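Local coordinates for glycosyl hydrolase BlGH5_18 (Bifidobacterium longum subsp. infantis, PDB 7LQX), which is a family 5 glycoside hydrolase, subfamily 18, that probably cleaves glycosidic bonds in the breakdown of N-glycans by a gut bacterium, at residues A[86-91]-A[150-155]; A[251-256]-A[388-393]; A[363-368]-A[399-404]. All blocks are in the same frame, centred on the assembly; numbering follows the deposited sequence.

Contact 1. Residues A[86-91]-A[150-155]; sequences DVRRMV and AQEPAF
Arg88 reaches out from its helix to the loop at 151-152, where Gln151 and Glu152 meet its guanidinium from two different directions. Glu152 comes in at the edge: its OE2 takes the NE hydrogen of Arg88 in a salt bridge of 2.8 Å, almost perfectly straight at 175° and lying in the guanidinium plane. OE2 offers its anti lone pair, and the carboxylate plane stands 65° from that of the guanidinium. Gln151 lies over a face instead, its CB 3.5 Å from NH2 of Arg88, while its OE1 makes a weak, bent bond to NH1 and its NE2 bonds to Gly147 O. One water links NH2 to Gln151 OE1; a second donates to Gln151 O and only weakly holds NH2. The fully extended arginine chain, with CG anti to the backbone N (chi1 -178°), carries the charge this far, and its planar end offers an edge to Glu152 and a face to Gln151 CB. Glu152 bends at its second torsion, which brings its carboxylate round to NE while OE1 bonds to His92 ND1.

One helical turn on, at Val91, the contact is apolar. Val91 points its CG1 branch toward the loop, 3.9 Å from Glu152 CB and 4.1 Å from Phe155 CB, a compact branched side chain that packs against the type I turn from Glu152 to Phe155.

Arg88 has a second acidic partner in Glu148 of helix 132-149, and Leu149 of that helix packs on Arg88, Val91 and Phe155. Helix 81-96 is thus held against the loop that leads from helix 132-149 into strand 155-159, with Ala101 and Val103 of strand 100-104 also touching Val91.

Contact 2. Residues A[251-256]-A[388-393]; sequences TAHALY and SIFERW
Tyr256 lies between Phe390 and Trp393, and these three aromatic residues supply most of the buried surface. Toward Trp393 the tyrosine presents its edge: CD1 sits over one face of the indole, 3.5 Å from Trp393 CD2, in an offset edge-to-face pair with planes 61° apart. Its CB adds a CH-pi contact, 4.1 Å from the centroid of the six-membered ring of Trp393. Toward Phe390 the roles change, for here the tyrosine ring offers its face and phenylalanine its edge, with Phe390 CD2 3.4 Å from Tyr256 CE2 and the planes at 64°.

The three residues form an aromatic cluster between helix 248-264, which belongs to the (beta/alpha)8 barrel of family 5 enzymes, and helix 388-399 of the domain that follows it. The axes of the two segments approach to 11.6 Å and cross at 108°, and the large rings fill the distance between them. Tyr256 CG stands anti to the backbone N, which sends the ring across to the other helix and brings OH to the hydrogen bond with Cys383 O; tyrosine thus suits a place that needs both a flat apolar body and a polar end.

At the rim of the indole, Leu255 CD2 lies in the ring plane, 3.7 Å from Trp393 CH2, and the small Ala252 meets CZ3 along the same border. His253 brings CD2 to the edge of Phe390, 4.0 Å from CE2, while its ND1 bonds to Ser233 OG.

Contact 3. Residues A[363-368]-A[399-404]; sequences NDAAVV and EGARPT
Strands 365-369 and 403-407 run parallel here, with Ala366 bridged to Thr404: Thr404 N donates to Ala365 O at 2.9 Å and Val367 N to Thr404 O at 3.1 Å. Short CA-H...O contacts from Pro403 and Ala366 accompany them.

Asn363, just before the first strand, extends the pairing with its side chain. Its ND2 bonds to Arg402 O at 2.9 Å, the acceptor lying in the amide plane, though the donor stands 54° above the carbonyl plane. With CG anti to its own carbonyl carbon (chi1 -67°), the side chain also crosses that of Thr404 at about a right angle, Asn363 CG to Thr404 CB 3.9 Å, and OD1 accepts from Arg262. A leucine at this place would probably leave the carbonyl of Arg402 and the guanidinium of Arg262 each without this amide partner.

Small residues permit the close approach: Ala366 CB packs 3.8 Å from Thr404 CG2, and on the other sheet face Ala365 CB meets Ala401 CB at 4.1 Å. Thr404 uses its methyl in this packing and its OG1 to bond Glu259. Gly400 adopts the positive phi of a Schellman motif, ending the helix so that the chain can turn through Ala401 and Arg402 into the second strand.

Parallel strands joined through helix 388-399 make this a beta-alpha-beta crossover, within the three-stranded parallel sheet completed by strand 424-426.

From the N terminus, contact 1 comes first, closing a loop of 58 intervening residues within the barrel by tying helix 81-96 to the approach to strand 155-159. Contacts 2 and 3 lie on the opposite side of the chain's centre, with contact 2 about 37 Å and contact 3 about 42 Å from contact 1, centre to centre. Those two cross along the chain: 251-256 and 363-368 open before 388-393 and 399-404 answer them. Contact 2 joins a barrel helix to the helix of the later domain; contact 3 closes the crossover that contains this helix. They touch where Ile389 packs on Val367 and Trp393 NE1 probably bonds to Pro403 O.

Contact 1. Residues A[86-91]-A[150-155]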
ATOM      1  N   ASP A  86      -4.544  -7.708 -17.636  1.00 11.69           N
ATOM      2  CA  ASP A  86      -3.460  -8.622 -17.288  1.00 12.39           C
ATOM      3  C   ASP A  86      -3.987  -9.869 -16.580  1.00 10.67           C
ATOM      4  O   ASP A  86      -3.487 -10.976 -16.811  1.00 10.80           O
ATOM      5  CB  ASP A  86      -2.424  -7.919 -16.405  1.00 11.75           C
ATOM      6  CG  ASP A  86      -1.583  -6.903 -17.161  1.00 13.13           C
ATOM      7  OD1 ASP A  86      -1.545  -6.933 -18.407  1.00 13.62           O
ATOM      8  OD2 ASP A  86      -0.922  -6.082 -16.483  1.00 13.14           O
ATOM      9  N   VAL A  87      -4.964  -9.714 -15.688  1.00  9.75           N
ATOM     10  CA  VAL A  87      -5.577 -10.898 -15.084  1.00  9.94           C
ATOM     11  C   VAL A  87      -6.210 -11.769 -16.162  1.00 11.11           C
ATOM     12  O   VAL A  87      -6.050 -12.995 -16.170  1.00 11.19           O
ATOM     13  CB  VAL A  87      -6.601 -10.513 -14.003  1.00 11.27           C
ATOM     14  CG1 VAL A  87      -7.182 -11.777 -13.361  1.00 12.28           C
ATOM     15  CG2 VAL A  87      -5.968  -9.626 -12.954  1.00 11.73           C
ATOM     16  N   ARG A  88      -6.947 -11.148 -17.087  1.00 10.51           N
ATOM     17  CA  ARG A  88      -7.578 -11.910 -18.158  1.00 11.41           C
ATOM     18  C   ARG A  88      -6.533 -12.638 -18.992  1.00 12.35           C
ATOM     19  O   ARG A  88      -6.739 -13.792 -19.388  1.00 11.80           O
ATOM     20  CB  ARG A  88      -8.437 -10.989 -19.028  1.00 12.45           C
ATOM     21  CG  ARG A  88      -9.164 -11.709 -20.152  1.00 15.09           C
ATOM     22  CD  ARG A  88     -10.143 -10.818 -20.888  1.00 15.94           C
ATOM     23  NE  ARG A  88     -10.696 -11.532 -22.035  1.00 15.99           N
ATOM     24  CZ  ARG A  88     -11.587 -11.035 -22.882  1.00 14.99           C
ATOM     25  NH1 ARG A  88     -12.065  -9.810 -22.713  1.00 17.87           N
ATOM     26  NH2 ARG A  88     -12.008 -11.781 -23.895  1.00 20.34           N
ATOM     27  N   ARG A  89      -5.394 -11.990 -19.251  1.00 12.30           N
ATOM     28  CA  ARG A  89      -4.346 -12.629 -20.037  1.00 11.85           C
ATOM     29  C   ARG A  89      -3.793 -13.850 -19.315  1.00 11.99           C
ATOM     30  O   ARG A  89      -3.534 -14.886 -19.936  1.00 12.94           O
ATOM     31  CB  ARG A  89      -3.232 -11.627 -20.345  1.00 13.46           C
ATOM     32  CG  ARG A  89      -2.051 -12.232 -21.088  1.00 16.82           C
ATOM     33  CD  ARG A  89      -2.323 -12.461 -22.557  1.00 32.59           C
ATOM     34  NE  ARG A  89      -1.089 -12.785 -23.270  1.00 42.48           N
ATOM     35  CZ  ARG A  89      -0.136 -11.901 -23.556  1.00 42.93           C
ATOM     36  NH1 ARG A  89      -0.266 -10.634 -23.188  1.00 44.04           N
ATOM     37  NH2 ARG A  89       0.952 -12.284 -24.211  1.00 49.72           N
HETATM   38  N   MSE A  90      -3.603 -13.750 -18.003  1.00 11.93           N
HETATM   39  CA  MSE A  90      -3.072 -14.880 -17.252  1.00 10.98           C
HETATM   40  C   MSE A  90      -4.043 -16.057 -17.296  1.00 11.49           C
HETATM   41  O   MSE A  90      -3.623 -17.206 -17.453  1.00 11.70           O
HETATM   42  CB  MSE A  90      -2.775 -14.464 -15.817  1.00 10.51           C
HETATM   43  CG  MSE A  90      -2.143 -15.571 -15.005  1.00  9.52           C
HETATM   44 SE   MSE A  90      -1.623 -15.005 -13.252  1.00 17.35          SE
HETATM   45  CE  MSE A  90      -0.133 -13.945 -13.730  1.00  9.54           C
ATOM     46  N   VAL A  91      -5.334 -15.755 -17.149  1.00  9.99           N
ATOM     47  CA  VAL A  91      -6.372 -16.768 -17.307  1.00 11.11           C
ATOM     48  C   VAL A  91      -6.327 -17.363 -18.707  1.00 12.67           C
ATOM     49  O   VAL A  91      -6.393 -18.584 -18.886  1.00 12.95           O
ATOM     50  CB  VAL A  91      -7.752 -16.160 -16.995  1.00 11.14           C
ATOM     51  CG1 VAL A  91      -8.848 -17.113 -17.423  1.00 12.32           C
ATOM     52  CG2 VAL A  91      -7.842 -15.801 -15.528  1.00 10.74           C
ATOM     53  N   ALA A 150     -15.405 -13.526 -17.525  1.00 12.75           N
ATOM     54  CA  ALA A 150     -16.462 -14.386 -18.039  1.00 12.86           C
ATOM     55  C   ALA A 150     -16.331 -14.639 -19.533  1.00 14.93           C
ATOM     56  O   ALA A 150     -16.923 -15.596 -20.042  1.00 16.05           O
ATOM     57  CB  ALA A 150     -17.817 -13.743 -17.754  1.00 14.39           C
ATOM     58  N   GLN A 151     -15.577 -13.800 -20.245  1.00 14.73           N
ATOM     59  CA  GLN A 151     -15.361 -13.985 -21.676  1.00 15.83           C
ATOM     60  C   GLN A 151     -14.290 -15.022 -21.985  1.00 15.73           C
ATOM     61  O   GLN A 151     -14.107 -15.361 -23.160  1.00 18.91           O
ATOM     62  CB  GLN A 151     -15.032 -12.639 -22.324  1.00 16.84           C
ATOM     63  CG  GLN A 151     -16.149 -11.612 -22.157  1.00 18.45           C
ATOM     64  CD  GLN A 151     -15.775 -10.243 -22.679  1.00 20.86           C
ATOM     65  OE1 GLN A 151     -15.320 -10.104 -23.817  1.00 23.98           O
ATOM     66  NE2 GLN A 151     -15.958  -9.220 -21.849  1.00 17.26           N
ATOM     67  N   GLU A 152     -13.612 -15.561 -20.967  1.00 14.35           N
ATOM     68  CA  GLU A 152     -12.574 -16.562 -21.174  1.00 13.39           C
ATOM     69  C   GLU A 152     -13.128 -17.947 -20.901  1.00 14.58           C
ATOM     70  O   GLU A 152     -13.552 -18.213 -19.766  1.00 14.24           O
ATOM     71  CB  GLU A 152     -11.408 -16.296 -20.226  1.00 12.81           C
ATOM     72  CG  GLU A 152     -10.604 -15.052 -20.549  1.00 14.49           C
ATOM     73  CD  GLU A 152      -9.892 -15.142 -21.886  1.00 18.23           C
ATOM     74  OE1 GLU A 152      -9.540 -16.261 -22.309  1.00 16.63           O
ATOM     75  OE2 GLU A 152      -9.679 -14.083 -22.517  1.00 19.32           O
ATOM     76  N   PRO A 153     -13.098 -18.874 -21.863  1.00 14.00           N
ATOM     77  CA  PRO A 153     -13.629 -20.221 -21.587  1.00 14.84           C
ATOM     78  C   PRO A 153     -12.962 -20.930 -20.422  1.00 13.10           C
ATOM     79  O   PRO A 153     -13.602 -21.775 -19.778  1.00 16.32           O
ATOM     80  CB  PRO A 153     -13.398 -20.973 -22.908  1.00 20.65           C
ATOM     81  CG  PRO A 153     -13.351 -19.901 -23.946  1.00 23.09           C
ATOM     82  CD  PRO A 153     -12.760 -18.687 -23.289  1.00 16.21           C
ATOM     83  N   ALA A 154     -11.699 -20.614 -20.121  1.00 12.16           N
ATOM     84  CA  ALA A 154     -10.994 -21.299 -19.048  1.00 13.58           C
ATOM     85  C   ALA A 154     -11.380 -20.791 -17.670  1.00 10.74           C
ATOM     86  O   ALA A 154     -11.041 -21.438 -16.672  1.00 11.31           O
ATOM     87  CB  ALA A 154      -9.483 -21.124 -19.204  1.00 14.86           C
ATOM     88  N   PHE A 155     -12.035 -19.635 -17.592  1.00 10.65           N
ATOM     89  CA  PHE A 155     -12.397 -19.045 -16.310  1.00 10.48           C
ATOM     90  C   PHE A 155     -13.568 -19.797 -15.704  1.00  9.92           C
ATOM     91  O   PHE A 155     -14.629 -19.905 -16.324  1.00 11.67           O
ATOM     92  CB  PHE A 155     -12.786 -17.586 -16.524  1.00 10.49           C
ATOM     93  CG  PHE A 155     -13.322 -16.920 -15.300  1.00  9.49           C
ATOM     94  CD1 PHE A 155     -12.494 -16.686 -14.229  1.00 10.11           C
ATOM     95  CD2 PHE A 155     -14.640 -16.490 -15.232  1.00 10.91           C
ATOM     96  CE1 PHE A 155     -12.973 -16.065 -13.096  1.00 10.52           C
ATOM     97  CE2 PHE A 155     -15.118 -15.863 -14.100  1.00 10.92           C
ATOM     98  CZ  PHE A 155     -14.286 -15.646 -13.037  1.00 11.38           C
TER
HETATM   99  O   HOH W   1     -13.258 -10.597 -26.171  1.00 38.46           O
HETATM  100  O   HOH W   2     -11.978 -15.086 -24.968  1.00 44.42           O

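Contact 2. Residues A[251-256]-A[388-393]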
ATOM      1  N   THR A 251      -0.956 -35.388   9.536  1.00  8.55           N
ATOM      2  CA  THR A 251      -1.398 -35.710   8.183  1.00  7.25           C
ATOM      3  C   THR A 251      -2.913 -35.797   8.054  1.00  7.76           C
ATOM      4  O   THR A 251      -3.414 -35.770   6.925  1.00  8.22           O
ATOM      5  CB  THR A 251      -0.773 -37.016   7.686  1.00  8.79           C
ATOM      6  OG1 THR A 251      -1.063 -38.057   8.623  1.00 11.27           O
ATOM      7  CG2 THR A 251       0.732 -36.864   7.497  1.00 11.05           C
ATOM      8  N   ALA A 252      -3.644 -35.867   9.162  1.00  7.00           N
ATOM      9  CA  ALA A 252      -5.099 -35.902   9.139  1.00  6.69           C
ATOM     10  C   ALA A 252      -5.731 -34.519   9.164  1.00  6.62           C
ATOM     11  O   ALA A 252      -6.949 -34.421   9.054  1.00  7.22           O
ATOM     12  CB  ALA A 252      -5.630 -36.700  10.333  1.00  8.23           C
ATOM     13  N   HIS A 253      -4.945 -33.450   9.274  1.00  7.09           N
ATOM     14  CA  HIS A 253      -5.538 -32.143   9.534  1.00  6.37           C
ATOM     15  C   HIS A 253      -6.462 -31.695   8.407  1.00  6.23           C
ATOM     16  O   HIS A 253      -7.517 -31.100   8.664  1.00  7.07           O
ATOM     17  CB  HIS A 253      -4.455 -31.092   9.794  1.00  6.96           C
ATOM     18  CG  HIS A 253      -5.006 -29.767  10.218  1.00  6.90           C
ATOM     19  ND1 HIS A 253      -5.310 -28.765   9.322  1.00  8.06           N
ATOM     20  CD2 HIS A 253      -5.356 -29.298  11.439  1.00  7.57           C
ATOM     21  CE1 HIS A 253      -5.814 -27.734   9.974  1.00  7.97           C
ATOM     22  NE2 HIS A 253      -5.852 -28.029  11.259  1.00  8.04           N
ATOM     23  N   ALA A 254      -6.075 -31.932   7.150  1.00  6.24           N
ATOM     24  CA  ALA A 254      -6.905 -31.469   6.040  1.00  5.86           C
ATOM     25  C   ALA A 254      -8.224 -32.229   5.998  1.00  6.93           C
ATOM     26  O   ALA A 254      -9.288 -31.630   5.806  1.00  6.73           O
ATOM     27  CB  ALA A 254      -6.159 -31.605   4.711  1.00  6.77           C
ATOM     28  N   LEU A 255      -8.170 -33.553   6.178  1.00  5.85           N
ATOM     29  CA  LEU A 255      -9.391 -34.341   6.286  1.00  5.08           C
ATOM     30  C   LEU A 255     -10.271 -33.833   7.416  1.00  6.64           C
ATOM     31  O   LEU A 255     -11.498 -33.731   7.270  1.00  7.05           O
ATOM     32  CB  LEU A 255      -9.026 -35.805   6.536  1.00  7.24           C
ATOM     33  CG  LEU A 255     -10.200 -36.736   6.847  1.00  7.20           C
ATOM     34  CD1 LEU A 255     -11.215 -36.751   5.715  1.00  8.10           C
ATOM     35  CD2 LEU A 255      -9.707 -38.150   7.136  1.00  7.99           C
ATOM     36  N   TYR A 256      -9.660 -33.533   8.563  1.00  6.64           N
ATOM     37  CA  TYR A 256     -10.428 -33.057   9.705  1.00  5.43           C
ATOM     38  C   TYR A 256     -11.189 -31.785   9.368  1.00  6.88           C
ATOM     39  O   TYR A 256     -12.383 -31.676   9.661  1.00  7.02           O
ATOM     40  CB  TYR A 256      -9.504 -32.818  10.898  1.00  6.47           C
ATOM     41  CG  TYR A 256     -10.210 -32.121  12.041  1.00  6.40           C
ATOM     42  CD1 TYR A 256     -11.187 -32.777  12.779  1.00  6.77           C
ATOM     43  CD2 TYR A 256      -9.924 -30.808  12.355  1.00  7.72           C
ATOM     44  CE1 TYR A 256     -11.837 -32.152  13.809  1.00  7.61           C
ATOM     45  CE2 TYR A 256     -10.570 -30.168  13.397  1.00  8.03           C
ATOM     46  CZ  TYR A 256     -11.535 -30.851  14.117  1.00  7.72           C
ATOM     47  OH  TYR A 256     -12.190 -30.236  15.159  1.00  8.60           O
ATOM     48  N   SER A 388     -11.005 -30.420  22.617  1.00  9.76           N
ATOM     49  CA  SER A 388     -11.667 -31.683  22.922  1.00  9.20           C
ATOM     50  C   SER A 388     -12.362 -32.287  21.705  1.00 10.43           C
ATOM     51  O   SER A 388     -12.350 -33.510  21.531  1.00 10.86           O
ATOM     52  CB  SER A 388     -12.656 -31.468  24.067  1.00 10.04           C
ATOM     53  OG  SER A 388     -13.445 -30.311  23.845  1.00  9.96           O
ATOM     54  N   ILE A 389     -13.008 -31.468  20.872  1.00  8.77           N
ATOM     55  CA  ILE A 389     -13.629 -31.995  19.656  1.00  8.38           C
ATOM     56  C   ILE A 389     -12.557 -32.532  18.717  1.00  8.63           C
ATOM     57  O   ILE A 389     -12.669 -33.637  18.173  1.00  9.12           O
ATOM     58  CB  ILE A 389     -14.472 -30.910  18.964  1.00  8.67           C
ATOM     59  CG1 ILE A 389     -15.682 -30.510  19.811  1.00  8.71           C
ATOM     60  CG2 ILE A 389     -14.924 -31.388  17.584  1.00  9.18           C
ATOM     61  CD1 ILE A 389     -16.770 -31.583  19.923  1.00  9.57           C
ATOM     62  N   PHE A 390     -11.507 -31.734  18.503  1.00  8.26           N
ATOM     63  CA  PHE A 390     -10.377 -32.124  17.669  1.00  7.77           C
ATOM     64  C   PHE A 390      -9.839 -33.478  18.094  1.00  8.19           C
ATOM     65  O   PHE A 390      -9.694 -34.386  17.272  1.00  8.84           O
ATOM     66  CB  PHE A 390      -9.315 -31.028  17.822  1.00  8.81           C
ATOM     67  CG  PHE A 390      -8.140 -31.117  16.873  1.00  9.08           C
ATOM     68  CD1 PHE A 390      -7.079 -31.973  17.133  1.00 10.02           C
ATOM     69  CD2 PHE A 390      -8.069 -30.294  15.761  1.00  9.82           C
ATOM     70  CE1 PHE A 390      -5.985 -32.033  16.278  1.00  8.68           C
ATOM     71  CE2 PHE A 390      -6.971 -30.345  14.911  1.00  9.36           C
ATOM     72  CZ  PHE A 390      -5.937 -31.221  15.166  1.00 10.37           C
ATOM     73  N   GLU A 391      -9.573 -33.649  19.389  1.00  8.93           N
ATOM     74  CA  GLU A 391      -8.941 -34.883  19.852  1.00  9.64           C
ATOM     75  C   GLU A 391      -9.886 -36.077  19.811  1.00 10.29           C
ATOM     76  O   GLU A 391      -9.445 -37.191  19.509  1.00  9.98           O
ATOM     77  CB  GLU A 391      -8.320 -34.662  21.227  1.00 12.30           C
ATOM     78  CG  GLU A 391      -7.179 -33.654  21.129  1.00 13.30           C
ATOM     79  CD  GLU A 391      -6.291 -33.558  22.349  1.00 16.12           C
ATOM     80  OE1 GLU A 391      -6.684 -34.011  23.445  1.00 16.71           O
ATOM     81  OE2 GLU A 391      -5.184 -33.004  22.197  1.00 13.85           O
ATOM     82  N   ARG A 392     -11.178 -35.886  20.085  1.00 10.04           N
ATOM     83  CA  ARG A 392     -12.108 -37.001  19.937  1.00  9.58           C
ATOM     84  C   ARG A 392     -12.168 -37.473  18.489  1.00  8.74           C
ATOM     85  O   ARG A 392     -12.147 -38.680  18.209  1.00  9.52           O
ATOM     86  CB  ARG A 392     -13.495 -36.606  20.434  1.00 10.73           C
ATOM     87  CG  ARG A 392     -13.578 -36.439  21.935  1.00 10.65           C
ATOM     88  CD  ARG A 392     -14.981 -36.044  22.352  1.00 11.72           C
ATOM     89  NE  ARG A 392     -15.109 -35.859  23.794  1.00 13.61           N
ATOM     90  CZ  ARG A 392     -15.300 -36.849  24.660  1.00 14.08           C
ATOM     91  NH1 ARG A 392     -15.387 -38.100  24.228  1.00 12.79           N
ATOM     92  NH2 ARG A 392     -15.427 -36.591  25.956  1.00 15.62           N
ATOM     93  N   TRP A 393     -12.267 -36.531  17.546  1.00  7.47           N
ATOM     94  CA  TRP A 393     -12.263 -36.908  16.138  1.00  7.88           C
ATOM     95  C   TRP A 393     -10.975 -37.647  15.790  1.00  7.98           C
ATOM     96  O   TRP A 393     -10.997 -38.690  15.130  1.00  9.15           O
ATOM     97  CB  TRP A 393     -12.469 -35.679  15.247  1.00  7.97           C
ATOM     98  CG  TRP A 393     -12.627 -36.052  13.805  1.00  7.28           C
ATOM     99  CD1 TRP A 393     -13.803 -36.271  13.131  1.00  9.13           C
ATOM    100  CD2 TRP A 393     -11.573 -36.291  12.857  1.00  7.15           C
ATOM    101  NE1 TRP A 393     -13.542 -36.611  11.828  1.00  7.97           N
ATOM    102  CE2 TRP A 393     -12.184 -36.641  11.634  1.00  7.33           C
ATOM    103  CE3 TRP A 393     -10.173 -36.252  12.929  1.00  8.99           C
ATOM    104  CZ2 TRP A 393     -11.447 -36.944  10.493  1.00  7.69           C
ATOM    105  CZ3 TRP A 393      -9.446 -36.545  11.797  1.00  8.32           C
ATOM    106  CH2 TRP A 393     -10.081 -36.886  10.593  1.00  8.90           C
TER

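Contact 3. Residues A[363-368]-A[399-404]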
ATOM      1  N   ASN A 363     -19.846 -42.454   6.499  1.00 10.45           N
ATOM      2  CA  ASN A 363     -19.084 -42.332   7.731  1.00 10.24           C
ATOM      3  C   ASN A 363     -19.856 -43.000   8.851  1.00 12.47           C
ATOM      4  O   ASN A 363     -21.035 -42.700   9.049  1.00 13.10           O
ATOM      5  CB  ASN A 363     -18.923 -40.859   8.083  1.00  8.97           C
ATOM      6  CG  ASN A 363     -18.067 -40.132   7.092  1.00  9.17           C
ATOM      7  OD1 ASN A 363     -18.552 -39.595   6.095  1.00  9.45           O
ATOM      8  ND2 ASN A 363     -16.769 -40.104   7.357  1.00 10.81           N
ATOM      9  N   ASP A 364     -19.181 -43.868   9.603  1.00 12.19           N
ATOM     10  CA  ASP A 364     -19.864 -44.685  10.592  1.00 12.21           C
ATOM     11  C   ASP A 364     -20.109 -43.963  11.906  1.00 11.17           C
ATOM     12  O   ASP A 364     -21.070 -44.297  12.614  1.00 12.86           O
ATOM     13  CB  ASP A 364     -19.017 -45.923  10.895  1.00 18.01           C
ATOM     14  CG  ASP A 364     -18.857 -46.829   9.698  1.00 35.41           C
ATOM     15  OD1 ASP A 364     -19.888 -47.238   9.122  1.00 35.61           O
ATOM     16  OD2 ASP A 364     -17.700 -47.133   9.335  1.00 43.23           O
ATOM     17  N   ALA A 365     -19.246 -43.023  12.268  1.00 10.24           N
ATOM     18  CA  ALA A 365     -19.288 -42.387  13.571  1.00 10.10           C
ATOM     19  C   ALA A 365     -19.238 -40.882  13.395  1.00  8.75           C
ATOM     20  O   ALA A 365     -18.758 -40.371  12.381  1.00  9.18           O
ATOM     21  CB  ALA A 365     -18.105 -42.828  14.439  1.00 13.03           C
ATOM     22  N   ALA A 366     -19.735 -40.168  14.399  1.00  8.65           N
ATOM     23  CA  ALA A 366     -19.617 -38.720  14.393  1.00  8.30           C
ATOM     24  C   ALA A 366     -19.443 -38.187  15.806  1.00  8.75           C
ATOM     25  O   ALA A 366     -20.047 -38.699  16.755  1.00 10.01           O
ATOM     26  CB  ALA A 366     -20.821 -38.033  13.737  1.00  9.68           C
ATOM     27  N   VAL A 367     -18.597 -37.166  15.925  1.00  8.44           N
ATOM     28  CA  VAL A 367     -18.495 -36.356  17.132  1.00  8.00           C
ATOM     29  C   VAL A 367     -19.520 -35.232  17.033  1.00  8.62           C
ATOM     30  O   VAL A 367     -19.663 -34.603  15.974  1.00  9.36           O
ATOM     31  CB  VAL A 367     -17.071 -35.806  17.312  1.00 10.19           C
ATOM     32  CG1 VAL A 367     -16.979 -35.026  18.614  1.00 12.14           C
ATOM     33  CG2 VAL A 367     -16.040 -36.940  17.297  1.00 11.17           C
ATOM     34  N   VAL A 368     -20.237 -34.999  18.131  1.00  8.54           N
ATOM     35  CA  VAL A 368     -21.330 -34.034  18.175  1.00  8.69           C
ATOM     36  C   VAL A 368     -20.830 -32.694  18.700  1.00  9.12           C
ATOM     37  O   VAL A 368     -20.234 -32.616  19.779  1.00  9.56           O
ATOM     38  CB  VAL A 368     -22.479 -34.564  19.054  1.00  9.35           C
ATOM     39  CG1 VAL A 368     -23.590 -33.546  19.115  1.00 10.20           C
ATOM     40  CG2 VAL A 368     -22.994 -35.890  18.523  1.00  9.68           C
ATOM     41  N   GLU A 399      -8.657 -45.023  15.116  1.00 12.53           N
ATOM     42  CA  GLU A 399      -9.274 -46.328  15.318  1.00 14.26           C
ATOM     43  C   GLU A 399      -9.876 -46.902  14.047  1.00 15.35           C
ATOM     44  O   GLU A 399     -10.228 -48.087  14.033  1.00 16.98           O
ATOM     45  CB  GLU A 399     -10.360 -46.214  16.386  1.00 13.50           C
ATOM     46  CG  GLU A 399      -9.803 -45.888  17.755  1.00 16.03           C
ATOM     47  CD  GLU A 399     -10.869 -45.587  18.785  1.00 17.42           C
ATOM     48  OE1 GLU A 399     -12.079 -45.618  18.453  1.00 19.53           O
ATOM     49  OE2 GLU A 399     -10.485 -45.320  19.945  1.00 17.77           O
ATOM     50  N   GLY A 400      -9.992 -46.106  12.990  1.00 15.83           N
ATOM     51  CA  GLY A 400     -10.606 -46.563  11.762  1.00 17.41           C
ATOM     52  C   GLY A 400     -12.107 -46.399  11.693  1.00 16.50           C
ATOM     53  O   GLY A 400     -12.744 -47.040  10.848  1.00 18.84           O
ATOM     54  N   ALA A 401     -12.701 -45.562  12.545  1.00 14.52           N
ATOM     55  CA  ALA A 401     -14.151 -45.422  12.582  1.00 15.06           C
ATOM     56  C   ALA A 401     -14.689 -44.500  11.498  1.00 14.40           C
ATOM     57  O   ALA A 401     -15.906 -44.298  11.430  1.00 16.10           O
ATOM     58  CB  ALA A 401     -14.602 -44.903  13.948  1.00 15.66           C
ATOM     59  N   ARG A 402     -13.817 -43.936  10.667  1.00 13.29           N
ATOM     60  CA  ARG A 402     -14.209 -43.016   9.605  1.00 14.40           C
ATOM     61  C   ARG A 402     -15.130 -41.922  10.144  1.00 12.58           C
ATOM     62  O   ARG A 402     -16.238 -41.731   9.648  1.00 12.35           O
ATOM     63  CB  ARG A 402     -14.889 -43.746   8.455  1.00 17.84           C
ATOM     64  CG  ARG A 402     -13.981 -44.577   7.580  1.00 24.65           C
ATOM     65  CD  ARG A 402     -14.770 -45.146   6.390  1.00 19.80           C
ATOM     66  NE  ARG A 402     -15.371 -44.107   5.548  1.00 18.68           N
ATOM     67  CZ  ARG A 402     -14.680 -43.356   4.693  1.00 19.27           C
ATOM     68  NH1 ARG A 402     -13.372 -43.526   4.575  1.00 23.57           N
ATOM     69  NH2 ARG A 402     -15.290 -42.437   3.959  1.00 16.33           N
ATOM     70  N   PRO A 403     -14.704 -41.194  11.173  1.00  8.77           N
ATOM     71  CA  PRO A 403     -15.612 -40.224  11.781  1.00  8.55           C
ATOM     72  C   PRO A 403     -15.860 -39.016  10.898  1.00  7.94           C
ATOM     73  O   PRO A 403     -14.991 -38.550  10.153  1.00  8.00           O
ATOM     74  CB  PRO A 403     -14.872 -39.796  13.055  1.00  9.80           C
ATOM     75  CG  PRO A 403     -13.406 -39.938  12.683  1.00  8.83           C
ATOM     76  CD  PRO A 403     -13.377 -41.200  11.829  1.00 10.35           C
ATOM     77  N   THR A 404     -17.062 -38.481  11.037  1.00  7.11           N
ATOM     78  CA  THR A 404     -17.359 -37.121  10.621  1.00  7.43           C
ATOM     79  C   THR A 404     -17.702 -36.312  11.870  1.00  6.64           C
ATOM     80  O   THR A 404     -17.517 -36.764  13.000  1.00  8.34           O
ATOM     81  CB  THR A 404     -18.434 -37.112   9.535  1.00  8.50           C
ATOM     82  OG1 THR A 404     -18.570 -35.788   9.004  1.00  8.55           O
ATOM     83  CG2 THR A 404     -19.790 -37.593  10.060  1.00  8.43           C
TER
HETATM   84  O   HOH W   3     -15.274 -47.321   9.484  1.00 43.67           O